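Local coordinates for protein DMATS type aromatic prenyltransferase (Micromonospora olivasterospora, PDB 6ZRX) that probably transfers a dimethylallyl group from its diphosphate donor to the indole ring of tryptophan, as a 6-dimethylallyltryptophan synthase of the ABBA-barrel fold, at residues 60-65 against 342-347. Sequence-based numbering, arbitrary orientation.
With TRP (tryptophan), chain F; 6C7 (S-(3-methylbut-2-en-1-yl) trihydrogen thiodiphosphate), chain E.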
ATOM      1  N   PRO A  60      11.542  -2.351  -6.559  1.00 12.43           N
ATOM      2  CA  PRO A  60      10.461  -1.424  -6.900  1.00 12.50           C
ATOM      3  C   PRO A  60       9.062  -2.077  -6.947  1.00 12.44           C
ATOM      4  O   PRO A  60       8.181  -1.514  -7.553  1.00 12.24           O
ATOM      5  CB  PRO A  60      10.899  -0.905  -8.278  1.00 12.65           C
ATOM      6  CG  PRO A  60      11.634  -2.075  -8.895  1.00 12.79           C
ATOM      7  CD  PRO A  60      12.329  -2.761  -7.729  1.00 12.79           C
ATOM      8  N   VAL A  61       8.898  -3.238  -6.320  1.00 12.59           N
ATOM      9  CA  VAL A  61       7.569  -3.895  -6.156  1.00 12.52           C
ATOM     10  C   VAL A  61       7.475  -4.500  -4.759  1.00 12.83           C
ATOM     11  O   VAL A  61       8.523  -4.816  -4.155  1.00 12.98           O
ATOM     12  CB  VAL A  61       7.276  -4.961  -7.218  1.00 13.17           C
ATOM     13  CG1 VAL A  61       7.424  -4.431  -8.637  1.00 12.97           C
ATOM     14  CG2 VAL A  61       8.088  -6.220  -7.009  1.00 13.38           C
ATOM     15  N   GLU A  62       6.246  -4.665  -4.299  1.00 12.17           N
ATOM     16  CA  GLU A  62       5.895  -5.357  -3.051  1.00 12.41           C
ATOM     17  C   GLU A  62       4.624  -6.155  -3.328  1.00 12.50           C
ATOM     18  O   GLU A  62       3.713  -5.613  -3.993  1.00 12.94           O
ATOM     19  CB  GLU A  62       5.663  -4.365  -1.911  1.00 12.51           C
ATOM     20  CG  GLU A  62       5.320  -5.036  -0.600  1.00 12.78           C
ATOM     21  CD  GLU A  62       5.089  -4.051   0.528  1.00 12.98           C
ATOM     22  OE1 GLU A  62       6.033  -3.801   1.285  1.00 13.03           O
ATOM     23  OE2 GLU A  62       3.985  -3.500   0.594  1.00 13.81           O
ATOM     24  N   PHE A  63       4.558  -7.385  -2.842  1.00 12.32           N
ATOM     25  CA  PHE A  63       3.356  -8.247  -2.962  1.00 12.64           C
ATOM     26  C   PHE A  63       2.470  -8.070  -1.732  1.00 12.78           C
ATOM     27  O   PHE A  63       2.953  -7.706  -0.664  1.00 12.45           O
ATOM     28  CB  PHE A  63       3.753  -9.707  -3.121  1.00 12.97           C
ATOM     29  CG  PHE A  63       4.623  -9.971  -4.322  1.00 13.37           C
ATOM     30  CD1 PHE A  63       4.093  -9.943  -5.601  1.00 13.87           C
ATOM     31  CD2 PHE A  63       5.978 -10.212  -4.172  1.00 13.67           C
ATOM     32  CE1 PHE A  63       4.896 -10.189  -6.708  1.00 14.50           C
ATOM     33  CE2 PHE A  63       6.777 -10.470  -5.273  1.00 13.80           C
ATOM     34  CZ  PHE A  63       6.241 -10.446  -6.542  1.00 14.32           C
ATOM     35  N   SER A  64       1.182  -8.338  -1.880  1.00 13.29           N
ATOM     36  CA  SER A  64       0.260  -8.422  -0.729  1.00 13.54           C
ATOM     37  C   SER A  64      -0.839  -9.431  -1.032  1.00 14.07           C
ATOM     38  O   SER A  64      -1.179  -9.621  -2.204  1.00 13.26           O
ATOM     39  CB  SER A  64      -0.291  -7.066  -0.324  1.00 14.01           C
ATOM     40  OG  SER A  64      -0.919  -6.415  -1.405  1.00 14.73           O
ATOM     41  N   ILE A  65      -1.334 -10.067   0.012  1.00 14.97           N
ATOM     42  CA  ILE A  65      -2.504 -10.976  -0.039  1.00 16.14           C
ATOM     43  C   ILE A  65      -3.563 -10.411   0.910  1.00 16.35           C
ATOM     44  O   ILE A  65      -3.275 -10.261   2.109  1.00 15.14           O
ATOM     45  CB  ILE A  65      -2.102 -12.429   0.282  1.00 17.70           C
ATOM     46  CG1 ILE A  65      -3.330 -13.344   0.336  1.00 18.94           C
ATOM     47  CG2 ILE A  65      -1.268 -12.528   1.544  1.00 18.92           C
ATOM     48  CD1 ILE A  65      -3.010 -14.807   0.074  1.00 20.41           C
ATOM     49  N   THR A 342      -5.013  -7.782   5.515  1.00 15.99           N
ATOM     50  CA  THR A 342      -4.030  -7.851   4.408  1.00 15.13           C
ATOM     51  C   THR A 342      -2.650  -8.070   4.999  1.00 14.02           C
ATOM     52  O   THR A 342      -2.306  -7.417   6.003  1.00 14.19           O
ATOM     53  CB  THR A 342      -4.063  -6.607   3.512  1.00 15.33           C
ATOM     54  OG1 THR A 342      -5.409  -6.414   3.079  1.00 15.94           O
ATOM     55  CG2 THR A 342      -3.162  -6.722   2.299  1.00 15.43           C
ATOM     56  N   VAL A 343      -1.887  -8.947   4.373  1.00 13.27           N
ATOM     57  CA  VAL A 343      -0.479  -9.226   4.722  1.00 13.61           C
ATOM     58  C   VAL A 343       0.382  -8.762   3.547  1.00 13.21           C
ATOM     59  O   VAL A 343       0.075  -9.125   2.420  1.00 14.14           O
ATOM     60  CB  VAL A 343      -0.279 -10.712   5.023  1.00 13.67           C
ATOM     61  CG1 VAL A 343       1.089 -10.962   5.593  1.00 13.49           C
ATOM     62  CG2 VAL A 343      -1.358 -11.230   5.960  1.00 14.22           C
ATOM     63  N   TYR A 344       1.423  -7.994   3.827  1.00 12.81           N
ATOM     64  CA  TYR A 344       2.327  -7.415   2.810  1.00 12.69           C
ATOM     65  C   TYR A 344       3.634  -8.191   2.847  1.00 12.25           C
ATOM     66  O   TYR A 344       4.222  -8.307   3.926  1.00 12.06           O
ATOM     67  CB  TYR A 344       2.514  -5.922   3.056  1.00 13.59           C
ATOM     68  CG  TYR A 344       1.227  -5.140   2.958  1.00 14.61           C
ATOM     69  CD1 TYR A 344       0.290  -5.172   3.980  1.00 15.55           C
ATOM     70  CD2 TYR A 344       0.923  -4.404   1.823  1.00 15.42           C
ATOM     71  CE1 TYR A 344      -0.899  -4.468   3.890  1.00 16.54           C
ATOM     72  CE2 TYR A 344      -0.269  -3.705   1.713  1.00 16.40           C
ATOM     73  CZ  TYR A 344      -1.179  -3.733   2.754  1.00 16.70           C
ATOM     74  OH  TYR A 344      -2.355  -3.043   2.663  1.00 19.73           O
ATOM     75  N   LEU A 345       4.048  -8.707   1.695  1.00 12.08           N
ATOM     76  CA  LEU A 345       5.179  -9.649   1.557  1.00 12.05           C
ATOM     77  C   LEU A 345       6.247  -9.050   0.649  1.00 11.43           C
ATOM     78  O   LEU A 345       5.941  -8.697  -0.503  1.00 11.74           O
ATOM     79  CB  LEU A 345       4.658 -10.988   1.018  1.00 12.32           C
ATOM     80  CG  LEU A 345       3.653 -11.690   1.925  1.00 12.62           C
ATOM     81  CD1 LEU A 345       3.126 -12.958   1.269  1.00 13.30           C
ATOM     82  CD2 LEU A 345       4.262 -12.010   3.286  1.00 13.05           C
ATOM     83  N   SER A 346       7.464  -8.960   1.158  1.00 11.80           N
ATOM     84  CA  SER A 346       8.618  -8.309   0.486  1.00 11.63           C
ATOM     85  C   SER A 346       9.256  -9.259  -0.529  1.00 12.01           C
ATOM     86  O   SER A 346       9.425 -10.443  -0.217  1.00 12.55           O
ATOM     87  CB  SER A 346       9.641  -7.860   1.483  1.00 11.33           C
ATOM     88  OG  SER A 346       9.073  -6.952   2.396  1.00 11.57           O
ATOM     89  N   ALA A 347       9.639  -8.737  -1.684  1.00 12.61           N
ATOM     90  CA  ALA A 347      10.361  -9.484  -2.742  1.00 13.24           C
ATOM     91  C   ALA A 347      11.762  -9.888  -2.257  1.00 13.65           C
ATOM     92  O   ALA A 347      12.248 -10.951  -2.673  1.00 13.79           O
ATOM     93  CB  ALA A 347      10.457  -8.638  -3.983  1.00 13.45           C
TER
HETATM   94  N   TRP F 402       7.872   0.819   1.958  1.00 15.62           N
HETATM   95  CA  TRP F 402       7.123   2.096   2.230  1.00 15.90           C
HETATM   96  C   TRP F 402       6.811   2.201   3.721  1.00 16.18           C
HETATM   97  O   TRP F 402       6.417   3.281   4.172  1.00 16.53           O
HETATM   98  CB  TRP F 402       5.851   2.185   1.380  1.00 15.70           C
HETATM   99  CG  TRP F 402       4.854   1.097   1.639  1.00 15.78           C
HETATM  100  CD1 TRP F 402       4.829  -0.146   1.075  1.00 15.34           C
HETATM  101  CD2 TRP F 402       3.720   1.156   2.527  1.00 15.38           C
HETATM  102  NE1 TRP F 402       3.772  -0.865   1.557  1.00 15.29           N
HETATM  103  CE2 TRP F 402       3.071  -0.094   2.446  1.00 15.44           C
HETATM  104  CE3 TRP F 402       3.204   2.126   3.390  1.00 15.80           C
HETATM  105  CZ2 TRP F 402       1.927  -0.388   3.183  1.00 15.63           C
HETATM  106  CZ3 TRP F 402       2.068   1.837   4.113  1.00 15.57           C
HETATM  107  CH2 TRP F 402       1.442   0.595   4.011  1.00 15.69           C
HETATM  108  OXT TRP F 402       6.947   1.206   4.471  1.00 15.32           O
HETATM  109  O4  6C7 E 401      -6.403  -1.624   1.486  1.00 32.60           O
HETATM  110  P1  6C7 E 401      -6.192  -1.591  -0.015  1.00 35.48           P
HETATM  111  O6  6C7 E 401      -6.923  -2.696  -0.734  1.00 35.01           O
HETATM  112  O5  6C7 E 401      -6.470  -0.229  -0.628  1.00 35.90           O
HETATM  113  O2  6C7 E 401      -4.625  -1.891  -0.177  1.00 35.22           O
HETATM  114  P3  6C7 E 401      -3.345  -1.073  -0.666  1.00 37.67           P
HETATM  115  O8  6C7 E 401      -2.180  -2.006  -0.562  1.00 37.10           O
HETATM  116  O7  6C7 E 401      -3.664  -0.541  -2.024  1.00 37.88           O
HETATM  117  S9  6C7 E 401      -2.981   0.478   0.635  1.00 41.17           S
HETATM  118  C10 6C7 E 401      -1.348   0.121   1.353  1.00 40.02           C
HETATM  119  C11 6C7 E 401      -0.244   0.593   0.474  1.00 40.06           C
HETATM  120  C12 6C7 E 401       0.282   1.814   0.462  1.00 39.87           C
HETATM  121  C13 6C7 E 401      -0.235   2.957   1.290  1.00 40.55           C
HETATM  122  C14 6C7 E 401       1.455   2.174  -0.399  1.00 39.31           C
HETATM  123  O   HOH W   1       9.238  -5.791  -1.697  1.00 11.20           O
HETATM  124  O   HOH W   2       8.361  -4.730   0.928  1.00 12.64           O
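The first and last strands of the ABBA barrel pair here, which closes the ring of antiparallel strands around the active site. Phe63 and Leu345 form a hydrogen-bonded pair, with Leu345 N to Phe63 O at 2.8 Å. Ile65 and Val343 form the next, with Val343 N to Ile65 O at 3.0 Å. Ser64 and Tyr344 lie between them as a non-hydrogen-bonded pair, their CA atoms 4.2 Å apart. A water bridges Val61 O and Ala347 N.

Glu62, Ser64 and Tyr344 point into the barrel. Glu62 is fully extended to CD, with CG anti to the backbone N (chi1 -179°), and this carries its carboxylate to the substrate. OE2 accepts a hydrogen bond of 2.8 Å from NE1 of the bound tryptophan. OE1 accepts a hydrogen bond from a second water that also donates to Ser346 OG, so both carboxylate oxygens are held. The carboxylate is turned 61° from the Tyr344 ring, and OE2 approaches Tyr344 CD2 at 3.4 Å. Ser64 CB packs against the same ring carbon at 3.6 Å. The indole CZ2 lies over one face of the ring, toward its rim, while O8 of the thiodiphosphate sits at the ring edge. Replacing Tyr344 with an alanine would probably leave Ser64 CB and the Glu62 carboxylate without their ring neighbour, and the indole without the ring face it lies on. Ser64 OG bonds Arg76, which also binds the thiodiphosphate, and Thr342 OG1 bonds Arg333.

On the outer side, Ile65 CG2 meets Val343 CB at 4.0 Å, and Phe63 CE2 touches Ala347 CB. Helix 6-21 packs on Val61, Phe63 and Ala347, while strands 74-79 and 327-334 continue the sheet beyond the two strands.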